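Local atomic coordinates of phenylacetaldehyde dehydrogenase (Burkholderia cenocepacia, PDB entry 4O5H), a protein that probably oxidises phenylacetaldehyde to phenylacetate with NAD+ as the electron acceptor, as a member of the aldehyde dehydrogenase family. Residues A[130-142]-A[186-200]. Residues are numbered along the deposited sequence; the frame is centred on the assembly and turned at random.
Sequences LDVAMAAQCFRYM and FPLLMAAWKIAPALA
Knobs-into-holes packing between two nearly parallel helices, here in the buried interior of an aldehyde dehydrogenase fold, is well illustrated by F139 seated among A192, I195, A196 and L199. The axes of 130-142 and 187-200 come within 8.4 Å of each other, their N-to-C directions 12° apart, a closeness that the alanines at the interface permit. CB of A135 lies 4.0 Å from CB of A192. With CG beside its own backbone N (chi1 -77°), F139 swings its ring across the other helix. A196 CB approaches CD1 of F139 obliquely at 3.6 Å, whereas I195 CG2 meets the ring edge in plane; L101 and I105 of helix 91-107 also pack against this side chain. Toward the C-terminal ends M142 lays CG against A196 CB at 3.8 Å; at the other end of the contact CD1 of L189 comes to 3.6 Å from the backbone N of A135. Polar links are made through water. One water donates to D131 OD2 and accepts from L189 N (2.9 Å), in the first turn of helix 187-200; a salt bridge to K122 holds the same carboxylate oxygen. Another donates to M134 O and accepts, in the indole plane, from W193 NE1 at 2.9 Å. The direct contact is thus largely apolar, while two waters accept the N-H groups of L189 and W193 and link them to the other helix.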
loop_
_atom_site.group_PDB
_atom_site.type_symbol
_atom_site.label_atom_id
_atom_site.label_comp_id
_atom_site.label_asym_id
_atom_site.label_seq_id
_atom_site.Cartn_x
_atom_site.Cartn_y
_atom_site.Cartn_z
ATOM N N LEU A 130 -22.747 9.880 17.664
ATOM C CA LEU A 130 -21.426 9.639 17.081
ATOM C C LEU A 130 -21.510 8.882 15.731
ATOM O O LEU A 130 -21.221 9.463 14.706
ATOM C CB LEU A 130 -20.536 8.893 18.021
ATOM C CG LEU A 130 -19.147 8.664 17.425
ATOM C CD1 LEU A 130 -18.318 9.939 17.486
ATOM C CD2 LEU A 130 -18.375 7.608 18.162
ATOM N N ASP A 131 -21.877 7.602 15.762
ATOM C CA ASP A 131 -21.829 6.776 14.575
ATOM C C ASP A 131 -22.602 7.388 13.409
ATOM O O ASP A 131 -22.048 7.563 12.316
ATOM C CB ASP A 131 -22.371 5.364 14.823
ATOM C CG ASP A 131 -21.601 4.617 15.864
ATOM O OD1 ASP A 131 -21.448 5.157 17.011
ATOM O OD2 ASP A 131 -21.194 3.443 15.588
ATOM N N VAL A 132 -23.884 7.660 13.613
ATOM C CA VAL A 132 -24.734 8.082 12.477
ATOM C C VAL A 132 -24.325 9.497 12.017
ATOM O O VAL A 132 -24.141 9.755 10.830
ATOM C CB VAL A 132 -26.210 8.011 12.848
ATOM C CG1 VAL A 132 -27.047 8.634 11.770
ATOM C CG2 VAL A 132 -26.637 6.578 13.117
ATOM N N ALA A 133 -24.108 10.391 12.963
ATOM C CA ALA A 133 -23.708 11.778 12.647
ATOM C C ALA A 133 -22.388 11.776 11.863
ATOM O O ALA A 133 -22.264 12.481 10.866
ATOM C CB ALA A 133 -23.568 12.590 13.921
ATOM N N MET A 134 -21.416 10.977 12.294
ATOM C CA MET A 134 -20.139 10.949 11.608
ATOM C C MET A 134 -20.150 10.158 10.291
ATOM O O MET A 134 -19.312 10.398 9.434
ATOM C CB MET A 134 -19.012 10.496 12.539
ATOM C CG MET A 134 -18.654 11.553 13.598
ATOM S SD MET A 134 -17.961 13.036 12.819
ATOM C CE MET A 134 -16.290 12.431 12.608
ATOM N N ALA A 135 -21.076 9.226 10.143
ATOM C CA ALA A 135 -21.283 8.564 8.855
ATOM C C ALA A 135 -21.755 9.582 7.838
ATOM O O ALA A 135 -21.227 9.650 6.753
ATOM C CB ALA A 135 -22.267 7.433 8.969
ATOM N N ALA A 136 -22.750 10.356 8.206
ATOM C CA ALA A 136 -23.234 11.425 7.348
ATOM C C ALA A 136 -22.142 12.429 7.018
ATOM O O ALA A 136 -21.974 12.827 5.859
ATOM C CB ALA A 136 -24.440 12.128 7.977
ATOM N N GLN A 137 -21.399 12.862 8.030
ATOM C CA GLN A 137 -20.358 13.835 7.778
ATOM C C GLN A 137 -19.252 13.274 6.892
ATOM O O GLN A 137 -18.637 14.023 6.160
ATOM C CB GLN A 137 -19.737 14.396 9.081
ATOM C CG GLN A 137 -20.691 15.241 9.885
ATOM C CD GLN A 137 -20.893 16.654 9.326
ATOM O OE1 GLN A 137 -20.511 16.977 8.195
ATOM N NE2 GLN A 137 -21.563 17.473 10.104
ATOM N N CYS A 138 -18.975 11.969 6.988
ATOM C CA CYS A 138 -17.968 11.367 6.139
ATOM C C CYS A 138 -18.381 11.487 4.676
ATOM O O CYS A 138 -17.598 11.911 3.851
ATOM C CB CYS A 138 -17.756 9.900 6.479
ATOM S SG CYS A 138 -16.403 9.150 5.541
ATOM N N PHE A 139 -19.644 11.150 4.348
ATOM C CA PHE A 139 -20.126 11.362 2.993
ATOM C C PHE A 139 -20.072 12.832 2.567
ATOM O O PHE A 139 -19.717 13.130 1.445
ATOM C CB PHE A 139 -21.540 10.804 2.808
ATOM C CG PHE A 139 -21.586 9.289 2.667
ATOM C CD1 PHE A 139 -21.137 8.692 1.495
ATOM C CD2 PHE A 139 -22.016 8.493 3.719
ATOM C CE1 PHE A 139 -21.136 7.309 1.363
ATOM C CE2 PHE A 139 -22.040 7.093 3.593
ATOM C CZ PHE A 139 -21.586 6.508 2.416
ATOM N N ARG A 140 -20.424 13.745 3.466
ATOM C CA ARG A 140 -20.414 15.176 3.110
ATOM C C ARG A 140 -18.971 15.676 2.872
ATOM O O ARG A 140 -18.684 16.355 1.862
ATOM C CB ARG A 140 -21.106 16.026 4.202
ATOM C CG ARG A 140 -21.149 17.517 3.853
ATOM C CD ARG A 140 -22.077 18.272 4.767
ATOM N NE ARG A 140 -23.449 17.824 4.652
ATOM C CZ ARG A 140 -24.165 17.290 5.640
ATOM N NH1 ARG A 140 -23.666 17.110 6.851
ATOM N NH2 ARG A 140 -25.430 16.914 5.425
ATOM N N TYR A 141 -18.072 15.338 3.808
ATOM C CA TYR A 141 -16.658 15.750 3.702
ATOM C C TYR A 141 -16.065 15.237 2.380
ATOM O O TYR A 141 -15.489 16.004 1.583
ATOM C CB TYR A 141 -15.878 15.261 4.909
ATOM C CG TYR A 141 -14.378 15.461 4.816
ATOM C CD1 TYR A 141 -13.798 16.646 5.176
ATOM C CD2 TYR A 141 -13.562 14.472 4.271
ATOM C CE1 TYR A 141 -12.429 16.840 5.054
ATOM C CE2 TYR A 141 -12.199 14.662 4.117
ATOM C CZ TYR A 141 -11.639 15.850 4.536
ATOM O OH TYR A 141 -10.270 16.045 4.374
ATOM N N MET A 142 -16.256 13.941 2.097
ATOM C CA MET A 142 -15.706 13.357 0.876
ATOM C C MET A 142 -16.373 13.878 -0.399
ATOM O O MET A 142 -15.739 13.964 -1.434
ATOM C CB MET A 142 -15.788 11.816 0.952
ATOM C CG MET A 142 -14.977 11.200 2.105
ATOM S SD MET A 142 -13.210 11.479 1.910
ATOM C CE MET A 142 -12.668 11.061 3.565
ATOM N N PHE A 186 -18.430 -0.895 14.507
ATOM C CA PHE A 186 -19.046 0.373 14.054
ATOM C C PHE A 186 -19.612 0.107 12.630
ATOM O O PHE A 186 -19.042 0.574 11.618
ATOM C CB PHE A 186 -18.019 1.494 13.984
ATOM C CG PHE A 186 -17.384 1.874 15.309
ATOM C CD1 PHE A 186 -17.944 2.837 16.086
ATOM C CD2 PHE A 186 -16.226 1.275 15.739
ATOM C CE1 PHE A 186 -17.375 3.221 17.285
ATOM C CE2 PHE A 186 -15.640 1.638 16.966
ATOM C CZ PHE A 186 -16.223 2.634 17.731
ATOM N N PRO A 187 -20.693 -0.663 12.539
ATOM C CA PRO A 187 -21.127 -1.141 11.211
ATOM C C PRO A 187 -21.436 -0.043 10.199
ATOM O O PRO A 187 -20.813 -0.016 9.153
ATOM C CB PRO A 187 -22.356 -1.963 11.511
ATOM C CG PRO A 187 -22.237 -2.337 12.968
ATOM C CD PRO A 187 -21.541 -1.187 13.622
ATOM N N LEU A 188 -22.296 0.904 10.530
ATOM C CA LEU A 188 -22.600 1.972 9.597
ATOM C C LEU A 188 -21.407 2.894 9.346
ATOM O O LEU A 188 -21.145 3.286 8.210
ATOM C CB LEU A 188 -23.806 2.774 10.094
ATOM C CG LEU A 188 -24.224 3.910 9.174
ATOM C CD1 LEU A 188 -24.786 3.411 7.829
ATOM C CD2 LEU A 188 -25.260 4.775 9.874
ATOM N N LEU A 189 -20.725 3.291 10.402
ATOM C CA LEU A 189 -19.649 4.249 10.277
ATOM C C LEU A 189 -18.494 3.692 9.406
ATOM O O LEU A 189 -17.978 4.408 8.529
ATOM C CB LEU A 189 -19.145 4.634 11.640
ATOM C CG LEU A 189 -18.020 5.684 11.710
ATOM C CD1 LEU A 189 -18.473 6.984 11.094
ATOM C CD2 LEU A 189 -17.585 5.894 13.145
ATOM N N MET A 190 -18.139 2.425 9.612
ATOM C CA MET A 190 -17.070 1.808 8.847
ATOM C C MET A 190 -17.498 1.644 7.386
ATOM O O MET A 190 -16.674 1.769 6.475
ATOM C CB MET A 190 -16.662 0.436 9.452
ATOM C CG MET A 190 -15.945 0.350 10.817
ATOM S SD MET A 190 -14.490 1.360 10.914
ATOM C CE MET A 190 -15.209 2.950 11.377
ATOM N N ALA A 191 -18.779 1.376 7.140
ATOM C CA ALA A 191 -19.290 1.296 5.771
ATOM C C ALA A 191 -19.077 2.635 5.082
ATOM O O ALA A 191 -18.646 2.700 3.916
ATOM C CB ALA A 191 -20.773 0.920 5.764
ATOM N N ALA A 192 -19.403 3.704 5.792
ATOM C CA ALA A 192 -19.215 5.046 5.248
ATOM C C ALA A 192 -17.745 5.333 4.964
ATOM O O ALA A 192 -17.403 5.875 3.900
ATOM C CB ALA A 192 -19.782 6.084 6.185
ATOM N N TRP A 193 -16.873 4.977 5.902
ATOM C CA TRP A 193 -15.454 5.213 5.690
ATOM C C TRP A 193 -14.928 4.530 4.422
ATOM O O TRP A 193 -14.056 5.072 3.778
ATOM C CB TRP A 193 -14.642 4.709 6.844
ATOM C CG TRP A 193 -14.743 5.527 8.041
ATOM C CD1 TRP A 193 -15.545 6.594 8.265
ATOM C CD2 TRP A 193 -14.032 5.311 9.229
ATOM N NE1 TRP A 193 -15.373 7.057 9.529
ATOM C CE2 TRP A 193 -14.424 6.296 10.137
ATOM C CE3 TRP A 193 -13.013 4.417 9.589
ATOM C CZ2 TRP A 193 -13.874 6.398 11.411
ATOM C CZ3 TRP A 193 -12.448 4.514 10.850
ATOM C CH2 TRP A 193 -12.904 5.494 11.757
ATOM N N LYS A 194 -15.443 3.371 4.072
ATOM C CA LYS A 194 -14.962 2.658 2.876
ATOM C C LYS A 194 -15.659 3.138 1.629
ATOM O O LYS A 194 -15.072 3.184 0.563
ATOM C CB LYS A 194 -15.237 1.162 2.956
ATOM C CG LYS A 194 -14.722 0.438 4.179
ATOM C CD LYS A 194 -13.243 0.414 4.272
ATOM C CE LYS A 194 -12.786 -0.720 5.183
ATOM N NZ LYS A 194 -11.542 -0.292 5.869
ATOM N N ILE A 195 -16.945 3.395 1.718
ATOM C CA ILE A 195 -17.726 3.717 0.512
ATOM C C ILE A 195 -17.493 5.177 0.072
ATOM O O ILE A 195 -17.386 5.442 -1.108
ATOM C CB ILE A 195 -19.238 3.475 0.764
ATOM C CG1 ILE A 195 -19.502 1.981 0.947
ATOM C CG2 ILE A 195 -20.098 4.017 -0.379
ATOM C CD1 ILE A 195 -20.914 1.690 1.440
ATOM N N ALA A 196 -17.436 6.115 1.034
ATOM C CA ALA A 196 -17.433 7.533 0.666
ATOM C C ALA A 196 -16.238 7.932 -0.225
ATOM O O ALA A 196 -16.423 8.571 -1.243
ATOM C CB ALA A 196 -17.576 8.439 1.861
ATOM N N PRO A 197 -15.027 7.495 0.118
ATOM C CA PRO A 197 -13.906 7.887 -0.723
ATOM C C PRO A 197 -13.970 7.250 -2.089
ATOM O O PRO A 197 -13.489 7.833 -3.064
ATOM C CB PRO A 197 -12.672 7.384 0.033
ATOM C CG PRO A 197 -13.123 6.993 1.384
ATOM C CD PRO A 197 -14.615 6.831 1.355
ATOM N N ALA A 198 -14.547 6.066 -2.164
ATOM C CA ALA A 198 -14.779 5.394 -3.443
ATOM C C ALA A 198 -15.710 6.169 -4.341
ATOM O O ALA A 198 -15.413 6.399 -5.508
ATOM C CB ALA A 198 -15.332 4.006 -3.205
ATOM N N LEU A 199 -16.814 6.635 -3.804
ATOM C CA LEU A 199 -17.731 7.415 -4.575
ATOM C C LEU A 199 -17.139 8.738 -5.032
ATOM O O LEU A 199 -17.359 9.171 -6.175
ATOM C CB LEU A 199 -19.011 7.644 -3.794
ATOM C CG LEU A 199 -19.766 6.380 -3.346
ATOM C CD1 LEU A 199 -21.016 6.738 -2.581
ATOM C CD2 LEU A 199 -20.150 5.538 -4.542
ATOM N N ALA A 200 -16.391 9.375 -4.149
ATOM C CA ALA A 200 -15.800 10.685 -4.453
ATOM C C ALA A 200 -14.811 10.601 -5.599
ATOM O O ALA A 200 -14.729 11.509 -6.383
ATOM C CB ALA A 200 -15.092 11.227 -3.209
HETATM O O HOH W 1 -21.489 2.431 13.103
HETATM O O HOH W 2 -16.576 9.695 9.988
#